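Local coordinates for putative antioxidant defense protein Mlr4105 (Mesorhizobium loti, PDB 3C1L), which probably acts in antioxidant defence with a peroxiredoxin-type activity, as an all-helical member of the AhpD-like carboxymuconolactone decarboxylase family, at residues F24-C27 against E28-L31; P179-E182 against Y183-M186; G14-E18 against P19-Y23; C83-C86 against L87-G91. One frame throughout, in Å; residues are numbered along the deposited sequence.

Contact 1 of 4, residues F24-C27 against E28-L31; sequences FAKC and EEKL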
loop_
_atom_site.group_PDB
_atom_site.type_symbol
_atom_site.label_atom_id
_atom_site.label_comp_id
_atom_site.label_asym_id
_atom_site.label_seq_id
_atom_site.Cartn_x
_atom_site.Cartn_y
_atom_site.Cartn_z
ATOM N N PHE B 24 -8.626 -38.201 16.882
ATOM C CA PHE B 24 -7.253 -37.790 17.168
ATOM C C PHE B 24 -6.338 -39.011 17.331
ATOM O O PHE B 24 -5.187 -38.976 16.941
ATOM C CB PHE B 24 -7.239 -36.984 18.483
ATOM C CG PHE B 24 -7.735 -35.548 18.364
ATOM C CD1 PHE B 24 -8.225 -35.020 17.142
ATOM C CD2 PHE B 24 -7.709 -34.719 19.488
ATOM C CE1 PHE B 24 -8.657 -33.688 17.059
ATOM C CE2 PHE B 24 -8.152 -33.388 19.411
ATOM C CZ PHE B 24 -8.629 -32.877 18.215
ATOM N N ALA B 25 -6.837 -40.086 17.942
ATOM C CA ALA B 25 -6.064 -41.338 17.994
ATOM C C ALA B 25 -5.640 -41.765 16.577
ATOM O O ALA B 25 -4.489 -42.165 16.351
ATOM C CB ALA B 25 -6.841 -42.440 18.700
ATOM N N LYS B 26 -6.545 -41.606 15.615
ATOM C CA LYS B 26 -6.262 -41.920 14.208
ATOM C C LYS B 26 -5.357 -40.945 13.450
ATOM O O LYS B 26 -4.532 -41.393 12.652
ATOM C CB LYS B 26 -7.576 -42.150 13.454
ATOM C CG LYS B 26 -8.278 -43.395 13.981
ATOM C CD LYS B 26 -9.441 -43.859 13.103
ATOM C CE LYS B 26 -10.799 -43.493 13.710
ATOM N NZ LYS B 26 -10.858 -42.043 13.984
ATOM N N CYS B 27 -5.512 -39.630 13.670
ATOM C CA CYS B 27 -4.521 -38.658 13.232
ATOM C C CYS B 27 -3.158 -39.087 13.705
ATOM O O CYS B 27 -2.228 -39.198 12.929
ATOM C CB CYS B 27 -4.785 -37.295 13.836
ATOM S SG CYS B 27 -6.162 -36.444 13.137
ATOM N N GLU B 28 -3.039 -39.311 15.004
ATOM C CA GLU B 28 -1.759 -39.666 15.579
ATOM C C GLU B 28 -1.271 -40.982 14.960
ATOM O O GLU B 28 -0.102 -41.075 14.592
ATOM C CB GLU B 28 -1.877 -39.749 17.101
ATOM C CG GLU B 28 -0.704 -40.406 17.815
ATOM C CD GLU B 28 0.496 -39.512 17.962
ATOM O OE1 GLU B 28 0.306 -38.290 18.179
ATOM O OE2 GLU B 28 1.630 -40.054 17.894
ATOM N N GLU B 29 -2.158 -41.975 14.826
ATOM C CA GLU B 29 -1.779 -43.269 14.215
ATOM C C GLU B 29 -1.282 -43.054 12.793
ATOM O O GLU B 29 -0.241 -43.562 12.421
ATOM C CB GLU B 29 -2.938 -44.292 14.251
ATOM C CG GLU B 29 -3.031 -45.076 15.582
ATOM C CD GLU B 29 -4.085 -46.206 15.590
ATOM O OE1 GLU B 29 -5.250 -45.984 15.161
ATOM O OE2 GLU B 29 -3.741 -47.320 16.062
ATOM N N LYS B 30 -1.993 -42.238 12.031
ATOM C CA LYS B 30 -1.635 -41.944 10.653
ATOM C C LYS B 30 -0.422 -40.999 10.593
ATOM O O LYS B 30 0.703 -41.459 10.416
ATOM C CB LYS B 30 -2.851 -41.342 9.951
ATOM C CG LYS B 30 -2.830 -41.341 8.444
ATOM C CD LYS B 30 -4.273 -41.264 7.909
ATOM C CE LYS B 30 -5.049 -42.568 8.144
ATOM N NZ LYS B 30 -6.505 -42.315 8.297
ATOM N N LEU B 31 -0.642 -39.703 10.823
ATOM C CA LEU B 31 0.375 -38.663 10.660
ATOM C C LEU B 31 1.471 -38.627 11.724
ATOM O O LEU B 31 2.441 -37.907 11.556
ATOM C CB LEU B 31 -0.277 -37.273 10.669
ATOM C CG LEU B 31 -1.692 -36.975 10.149
ATOM C CD1 LEU B 31 -2.245 -35.716 10.819
ATOM C CD2 LEU B 31 -1.706 -36.801 8.647
#
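Phe24 and Glu28 meet through the backbone, where Glu28 N donates to Phe24 O over 2.9 Å in an almost straight bond (171°). The two side chains part company: the phenyl ring of Phe24 leads off toward the protein, while CG of Glu28 turns opposite its own backbone N (chi1 167°) and takes the carboxylate away from this turn. Ala25 brings its carbonyl rather than its methyl group; Ala25 O accepts from Glu29 N at 2.8 Å and is also brushed by Glu29 CG at 3.3 Å. Lys26 O takes the next helical bond, from Lys30 N at 2.7 Å. The aliphatic part of Lys26 slants past Glu29, CG lying 4.2 Å from Glu29 OE1, yet no salt bridge forms because Lys26 NZ stays 7.0 Å from that oxygen. Bends at chi3 and chi4 instead return the ammonium group to Ala22 O, one turn back. At Cys27 the helix is running out: Leu31 N reaches Cys27 O in a bent, weak bond (129°), and Leu31 CD1 packs on Cys27 CB at 4.2 Å. This is the C-terminal half of the surface helix 18-31. Its inner side, Phe24 and Cys27, rests on Leu38 of helix 36-40 and on Val34 in the preceding loop, with Phe24 also touching Leu16 and Ala42.

Contact 2 of 4, residues P179-E182 against Y183-M186; sequences PNDE and YHAM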
loop_
_atom_site.group_PDB
_atom_site.type_symbol
_atom_site.label_atom_id
_atom_site.label_comp_id
_atom_site.label_asym_id
_atom_site.label_seq_id
_atom_site.Cartn_x
_atom_site.Cartn_y
_atom_site.Cartn_z
ATOM N N PRO B 179 2.109 -23.802 15.170
ATOM C CA PRO B 179 2.183 -25.051 14.439
ATOM C C PRO B 179 2.936 -26.099 15.233
ATOM O O PRO B 179 3.772 -25.760 16.071
ATOM C CB PRO B 179 2.965 -24.664 13.166
ATOM C CG PRO B 179 3.853 -23.541 13.589
ATOM C CD PRO B 179 3.191 -22.877 14.785
ATOM N N ASN B 180 2.709 -27.372 14.949
ATOM C CA ASN B 180 3.434 -28.432 15.672
ATOM C C ASN B 180 4.942 -28.354 15.414
ATOM O O ASN B 180 5.380 -28.223 14.272
ATOM C CB ASN B 180 2.941 -29.821 15.263
ATOM C CG ASN B 180 1.446 -29.977 15.418
ATOM O OD1 ASN B 180 0.708 -29.261 14.795
ATOM N ND2 ASN B 180 1.006 -30.921 16.258
ATOM N N ASP B 181 5.726 -28.516 16.472
ATOM C CA ASP B 181 7.170 -28.386 16.392
ATOM C C ASP B 181 7.740 -29.378 15.365
ATOM O O ASP B 181 8.779 -29.105 14.753
ATOM C CB ASP B 181 7.802 -28.585 17.788
ATOM C CG ASP B 181 9.322 -28.216 17.837
ATOM O OD1 ASP B 181 9.716 -27.092 17.394
ATOM O OD2 ASP B 181 10.120 -29.055 18.341
ATOM N N GLU B 182 7.040 -30.502 15.179
ATOM C CA GLU B 182 7.523 -31.639 14.387
ATOM C C GLU B 182 7.563 -31.366 12.890
ATOM O O GLU B 182 8.308 -32.022 12.167
ATOM C CB GLU B 182 6.638 -32.875 14.622
ATOM C CG GLU B 182 6.827 -33.561 15.968
ATOM C CD GLU B 182 5.988 -33.002 17.116
ATOM O OE1 GLU B 182 5.269 -31.982 16.954
ATOM O OE2 GLU B 182 6.051 -33.615 18.205
ATOM N N TYR B 183 6.737 -30.440 12.437
ATOM C CA TYR B 183 6.720 -30.024 11.040
ATOM C C TYR B 183 8.089 -29.550 10.545
ATOM O O TYR B 183 8.480 -29.823 9.434
ATOM C CB TYR B 183 5.726 -28.889 10.860
ATOM C CG TYR B 183 4.268 -29.293 10.856
ATOM C CD1 TYR B 183 3.797 -30.248 9.959
ATOM C CD2 TYR B 183 3.343 -28.642 11.657
ATOM C CE1 TYR B 183 2.456 -30.588 9.909
ATOM C CE2 TYR B 183 1.998 -28.991 11.624
ATOM C CZ TYR B 183 1.564 -29.962 10.745
ATOM O OH TYR B 183 0.233 -30.311 10.686
ATOM N N HIS B 184 8.820 -28.862 11.411
ATOM C CA HIS B 184 10.020 -28.137 11.010
ATOM C C HIS B 184 11.064 -29.030 10.385
ATOM O O HIS B 184 11.638 -28.669 9.339
ATOM C CB HIS B 184 10.638 -27.372 12.190
ATOM C CG HIS B 184 9.818 -26.220 12.640
ATOM N ND1 HIS B 184 9.343 -25.262 11.766
ATOM C CD2 HIS B 184 9.386 -25.865 13.866
ATOM C CE1 HIS B 184 8.658 -24.361 12.444
ATOM N NE2 HIS B 184 8.661 -24.712 13.720
ATOM N N ALA B 185 11.301 -30.178 11.024
ATOM C CA ALA B 185 12.340 -31.126 10.622
ATOM C C ALA B 185 11.903 -32.113 9.527
ATOM O O ALA B 185 12.755 -32.787 8.965
ATOM C CB ALA B 185 12.836 -31.880 11.831
HETATM N N MSE B 186 10.604 -32.169 9.211
HETATM C CA MSE B 186 10.074 -33.117 8.233
HETATM C C MSE B 186 10.458 -32.810 6.814
HETATM O O MSE B 186 10.413 -31.656 6.378
HETATM C CB MSE B 186 8.567 -33.076 8.187
HETATM C CG MSE B 186 7.848 -33.858 9.168
HETATM SE SE MSE B 186 5.949 -33.551 8.816
HETATM C CE MSE B 186 5.564 -33.918 10.683
HETATM O O HOH W 1 10.741 -30.445 13.957
#
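Tyr183 turns back alongside Asn180, its ring set beside its own backbone N by chi1 of -76°. CE2 of the ring comes within 3.4 Å of Asn180 OD1, and the amide stands almost perpendicular to the ring, the planes 87° apart. Tyr183 N donates to Asn180 O at 3.2 Å, approaching from well above the carbonyl plane, while Tyr183 CD2 touches Pro179 CB at 4.3 Å. With an alanine here, Pro179 CB and the Asn180 side chain would probably lose the ring they pack against, leaving a gap beside them. His184 makes a longer, weak bond from its N to Asp181 O. Its ring lies crosswise to the Asp181 side chain, with Asp181 OD1 at the ring edge, in plane, 3.7 Å from CD2. Ala185 extends the turn through a water that takes its N-H at 3.0 Å and donates to Asp181 O. Met186, a selenomethionine in this crystal, closes a type I turn by donating its N to Tyr183 O at 3.2 Å, and its CG lies 3.5 Å from Glu182 O. The backbone of 183-185 coils like a helix but lacks the regular bonding pattern. The segment trails helix 152-175 and is held between two parts of the chain. On one side the Asn180 amide bonds Asn36 N and Val34 O, and Tyr183 meets Leu33 and Pro35; on another, Pro179, Tyr183 and His184 pack on Thr88 of helix 84-98. Ala102 of the second subunit touches Asp181 and His184.

Contact 3 of 4, residues G14-E18 against P19-Y23; sequences GELSE and PTKAY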
loop_
_atom_site.group_PDB
_atom_site.type_symbol
_atom_site.label_atom_id
_atom_site.label_comp_id
_atom_site.label_asym_id
_atom_site.label_seq_id
_atom_site.Cartn_x
_atom_site.Cartn_y
_atom_site.Cartn_z
ATOM N N GLY B 14 -13.161 -28.170 28.581
ATOM C CA GLY B 14 -13.472 -29.416 29.276
ATOM C C GLY B 14 -12.855 -30.577 28.531
ATOM O O GLY B 14 -11.996 -30.380 27.687
ATOM N N GLU B 15 -13.298 -31.787 28.837
ATOM C CA GLU B 15 -12.794 -32.988 28.170
ATOM C C GLU B 15 -13.194 -33.081 26.698
ATOM O O GLU B 15 -14.240 -32.593 26.272
ATOM C CB GLU B 15 -13.281 -34.254 28.874
ATOM C CG GLU B 15 -12.433 -34.706 30.009
ATOM C CD GLU B 15 -12.920 -36.027 30.558
ATOM O OE1 GLU B 15 -13.840 -36.020 31.412
ATOM O OE2 GLU B 15 -12.382 -37.077 30.135
ATOM N N LEU B 16 -12.330 -33.730 25.934
ATOM C CA LEU B 16 -12.621 -34.096 24.562
ATOM C C LEU B 16 -13.740 -35.122 24.565
ATOM O O LEU B 16 -13.803 -35.974 25.447
ATOM C CB LEU B 16 -11.394 -34.717 23.914
ATOM C CG LEU B 16 -10.151 -33.851 23.776
ATOM C CD1 LEU B 16 -9.022 -34.709 23.239
ATOM C CD2 LEU B 16 -10.420 -32.655 22.870
ATOM N N SER B 17 -14.618 -35.048 23.574
ATOM C CA SER B 17 -15.664 -36.054 23.446
ATOM C C SER B 17 -14.986 -37.343 23.091
ATOM O O SER B 17 -13.884 -37.331 22.570
ATOM C CB SER B 17 -16.670 -35.671 22.358
ATOM O OG SER B 17 -16.042 -35.416 21.100
ATOM N N GLU B 18 -15.627 -38.470 23.369
ATOM C CA GLU B 18 -15.045 -39.761 22.996
ATOM C C GLU B 18 -14.811 -39.949 21.483
ATOM O O GLU B 18 -13.827 -40.594 21.095
ATOM C CB GLU B 18 -15.871 -40.902 23.556
ATOM C CG GLU B 18 -15.510 -41.213 25.011
ATOM C CD GLU B 18 -14.061 -41.662 25.163
ATOM O OE1 GLU B 18 -13.356 -41.829 24.132
ATOM O OE2 GLU B 18 -13.635 -41.854 26.313
ATOM N N PRO B 19 -15.715 -39.411 20.637
ATOM C CA PRO B 19 -15.482 -39.304 19.213
ATOM C C PRO B 19 -14.222 -38.529 18.821
ATOM O O PRO B 19 -13.535 -38.930 17.892
ATOM C CB PRO B 19 -16.735 -38.580 18.722
ATOM C CG PRO B 19 -17.790 -39.016 19.636
ATOM C CD PRO B 19 -17.154 -39.339 20.946
ATOM N N THR B 20 -13.920 -37.441 19.509
ATOM C CA THR B 20 -12.737 -36.644 19.191
ATOM C C THR B 20 -11.445 -37.298 19.641
ATOM O O THR B 20 -10.446 -37.273 18.930
ATOM C CB THR B 20 -12.858 -35.261 19.782
ATOM O OG1 THR B 20 -13.972 -34.624 19.156
ATOM C CG2 THR B 20 -11.588 -34.411 19.564
ATOM N N LYS B 21 -11.471 -37.886 20.824
ATOM C CA LYS B 21 -10.347 -38.694 21.289
ATOM C C LYS B 21 -9.964 -39.780 20.251
ATOM O O LYS B 21 -8.791 -39.923 19.882
ATOM C CB LYS B 21 -10.699 -39.335 22.633
ATOM C CG LYS B 21 -10.968 -38.335 23.768
ATOM C CD LYS B 21 -11.043 -39.072 25.118
ATOM C CE LYS B 21 -11.927 -38.364 26.153
ATOM N NZ LYS B 21 -12.315 -39.293 27.295
ATOM N N ALA B 22 -10.976 -40.512 19.777
ATOM C CA ALA B 22 -10.827 -41.535 18.726
ATOM C C ALA B 22 -10.270 -40.978 17.412
ATOM O O ALA B 22 -9.316 -41.539 16.823
ATOM C CB ALA B 22 -12.174 -42.220 18.475
ATOM N N TYR B 23 -10.866 -39.880 16.951
ATOM C CA TYR B 23 -10.467 -39.244 15.730
ATOM C C TYR B 23 -9.004 -38.803 15.756
ATOM O O TYR B 23 -8.273 -38.943 14.766
ATOM C CB TYR B 23 -11.329 -38.003 15.490
ATOM C CG TYR B 23 -10.944 -37.292 14.222
ATOM C CD1 TYR B 23 -11.201 -37.858 12.972
ATOM C CD2 TYR B 23 -10.262 -36.071 14.266
ATOM C CE1 TYR B 23 -10.817 -37.204 11.813
ATOM C CE2 TYR B 23 -9.889 -35.435 13.129
ATOM C CZ TYR B 23 -10.168 -36.003 11.917
ATOM O OH TYR B 23 -9.782 -35.344 10.810
#
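Lys21 reaches back along the start of its helix to Glu18, and Lys21 NZ donates to Glu18 OE2 at 3.0 Å in a salt bridge that enters from above the carboxylate plane, 71° out of it. With CG beside its own backbone N (chi1 -62°) and the chain extended beyond it, Lys21 runs along Leu16: CG touches Leu16 CB at 3.6 Å and CE comes close to Leu16 O. A second, long ion pair links Lys21 NZ to Glu15 OE2 at 3.6 Å, making a three-residue charge network. A methionine in place of Lys21 would probably leave the Glu15 and Glu18 carboxylates without their shared positive partner. Leu16 also sets CD2 against Thr20 CG2 at 3.9 Å, the two side chains at about a right angle; Thr20 OG1 turns to Asp45 for its hydrogen bond. Backbone bonds start the helix, Lys21 N giving to Ser17 O at 3.0 Å and Ala22 N to Glu18 O at 3.1 Å. Ser17 OG accepts weakly from Thr20 N at 3.3 Å, although the position of that oxygen is less certain. Together with Pro19, which has no N-H to offer in the first turn, this is a serine N-cap opening helix 18-31.

Contact 4 of 4, residues C83-C86 against L87-G91; sequences CYYC and LTAHG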
loop_
_atom_site.group_PDB
_atom_site.type_symbol
_atom_site.label_atom_id
_atom_site.label_comp_id
_atom_site.label_asym_id
_atom_site.label_seq_id
_atom_site.Cartn_x
_atom_site.Cartn_y
_atom_site.Cartn_z
ATOM N N CYS B 83 2.105 -15.826 7.368
ATOM C CA CYS B 83 1.491 -16.703 8.343
ATOM C C CYS B 83 2.426 -17.830 8.791
ATOM O O CYS B 83 2.631 -18.773 8.062
ATOM C CB CYS B 83 0.217 -17.340 7.797
ATOM S SG CYS B 83 -0.628 -18.375 9.100
ATOM N N TYR B 84 2.937 -17.723 10.012
ATOM C CA TYR B 84 3.811 -18.736 10.591
ATOM C C TYR B 84 3.202 -20.157 10.680
ATOM O O TYR B 84 3.880 -21.164 10.405
ATOM C CB TYR B 84 4.218 -18.283 11.976
ATOM C CG TYR B 84 5.087 -19.264 12.688
ATOM C CD1 TYR B 84 6.234 -19.765 12.084
ATOM C CD2 TYR B 84 4.768 -19.698 13.978
ATOM C CE1 TYR B 84 7.037 -20.681 12.729
ATOM C CE2 TYR B 84 5.573 -20.597 14.622
ATOM C CZ TYR B 84 6.705 -21.070 13.999
ATOM O OH TYR B 84 7.478 -21.968 14.657
ATOM N N TYR B 85 1.934 -20.241 11.047
ATOM C CA TYR B 85 1.275 -21.518 11.207
ATOM C C TYR B 85 1.282 -22.239 9.870
ATOM O O TYR B 85 1.727 -23.411 9.739
ATOM C CB TYR B 85 -0.183 -21.395 11.755
ATOM C CG TYR B 85 -0.719 -22.787 12.070
ATOM C CD1 TYR B 85 -1.264 -23.599 11.075
ATOM C CD2 TYR B 85 -0.583 -23.322 13.327
ATOM C CE1 TYR B 85 -1.675 -24.916 11.368
ATOM C CE2 TYR B 85 -1.003 -24.627 13.620
ATOM C CZ TYR B 85 -1.536 -25.415 12.643
ATOM O OH TYR B 85 -1.919 -26.722 12.988
ATOM N N CYS B 86 0.831 -21.510 8.868
ATOM C CA CYS B 86 0.525 -22.101 7.605
ATOM C C CYS B 86 1.736 -22.313 6.781
ATOM O O CYS B 86 1.807 -23.324 6.077
ATOM C CB CYS B 86 -0.477 -21.262 6.853
ATOM S SG CYS B 86 -2.138 -21.317 7.607
ATOM N N LEU B 87 2.717 -21.416 6.901
ATOM C CA LEU B 87 3.963 -21.621 6.195
ATOM C C LEU B 87 4.718 -22.863 6.698
ATOM O O LEU B 87 5.298 -23.620 5.904
ATOM C CB LEU B 87 4.833 -20.364 6.250
ATOM C CG LEU B 87 4.325 -19.196 5.409
ATOM C CD1 LEU B 87 5.090 -17.897 5.688
ATOM C CD2 LEU B 87 4.389 -19.554 3.904
ATOM N N THR B 88 4.687 -23.063 8.012
ATOM C CA THR B 88 5.244 -24.238 8.633
ATOM C C THR B 88 4.579 -25.557 8.188
ATOM O O THR B 88 5.279 -26.502 7.798
ATOM C CB THR B 88 5.195 -24.087 10.159
ATOM O OG1 THR B 88 6.034 -23.006 10.518
ATOM C CG2 THR B 88 5.654 -25.365 10.906
ATOM N N ALA B 89 3.250 -25.606 8.267
ATOM C CA ALA B 89 2.454 -26.806 8.068
ATOM C C ALA B 89 2.319 -27.210 6.610
ATOM O O ALA B 89 2.439 -28.379 6.272
ATOM C CB ALA B 89 1.056 -26.603 8.693
ATOM N N HIS B 90 2.084 -26.219 5.748
ATOM C CA HIS B 90 1.877 -26.442 4.326
ATOM C C HIS B 90 3.197 -26.379 3.550
ATOM O O HIS B 90 3.331 -27.017 2.517
ATOM C CB HIS B 90 0.786 -25.507 3.812
ATOM C CG HIS B 90 -0.532 -25.733 4.499
ATOM N ND1 HIS B 90 -1.337 -26.817 4.234
ATOM C CD2 HIS B 90 -1.126 -25.069 5.514
ATOM C CE1 HIS B 90 -2.391 -26.784 5.022
ATOM N NE2 HIS B 90 -2.288 -25.732 5.810
ATOM N N GLY B 91 4.184 -25.655 4.076
ATOM C CA GLY B 91 5.571 -25.822 3.662
ATOM C C GLY B 91 6.024 -27.274 3.738
ATOM O O GLY B 91 6.554 -27.806 2.762
#
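Thr88 doubles up on Tyr84 O: the hydroxyl donates at 2.8 Å from OG1 and the backbone at 3.2 Å from Thr88 N, so one carbonyl holds both. With its CG trans to the backbone N (chi1 178°), Tyr84 brings its ring round to the threonine, CE1 lying 3.4 Å from Thr88 OG1. Tyr85 CE1 likewise packs on Ala89 CB at 4.2 Å, one turn on. Cys86 meets His90 by backbone and side chain: His90 N donates to Cys86 O at 2.9 Å, and Cys86 SG lies toward the edge of the imidazole, 5.4 Å from its centroid and 78° off the ring normal. Cys83 caps the helix, its SG accepting from Cys86 N at 3.5 Å. The thiol sulfurs, Cys83 SG and Cys86 SG, stand 3.6 Å apart, too far for a disulfide. This Cys-X-X-Cys pair at a helix N-terminus, followed by a histidine one turn later, resembles the redox centre of AhpD, whose two cysteines cycle between thiols and a disulfide; a like role is probable here. In the next shell Glu71 OE1 is hydrogen-bonded to His90 ND1, which limits the ring's rotation, and Phe165 meets that ring edge-to-face. His90 NE2 makes a weak hydrogen bond to a PEG molecule, probably from the crystallisation liquor. Tyr85 OH bonds to Val37 N. The opening of helix 84-98 lies buried between helix 67-80, where Val75 and Ser78 cover Leu87, and helix 152-175, whose Asn169 and Ala172 cover Cys83. Met106 and Met109 of the second subunit close over Tyr84, Leu87 and Thr88.

Contacts 3 and 1 follow each other on helix 18-31, their centres 13 Å apart, and join where Phe24 CD2 packs on Leu16 CD1 at 4.0 Å. Contacts 2 and 4 are 10 Å apart by centres and touch directly: His184 NE2 approaches Tyr84 OH at 3.1 Å in a weak hydrogen bond, and Pro179 CD lies 3.3 Å from Tyr84 CE2. The C-terminal turn of contact 2 therefore packs against the helix that starts at the probable redox cysteines, and both contacts reach the second subunit. Contacts 1 and 2 come no nearer than about 5 Å between atoms. Contact 3 lies farthest from contact 4, which holds the cysteine pair, the centres of contacts 3 and 4 being 26 Å apart.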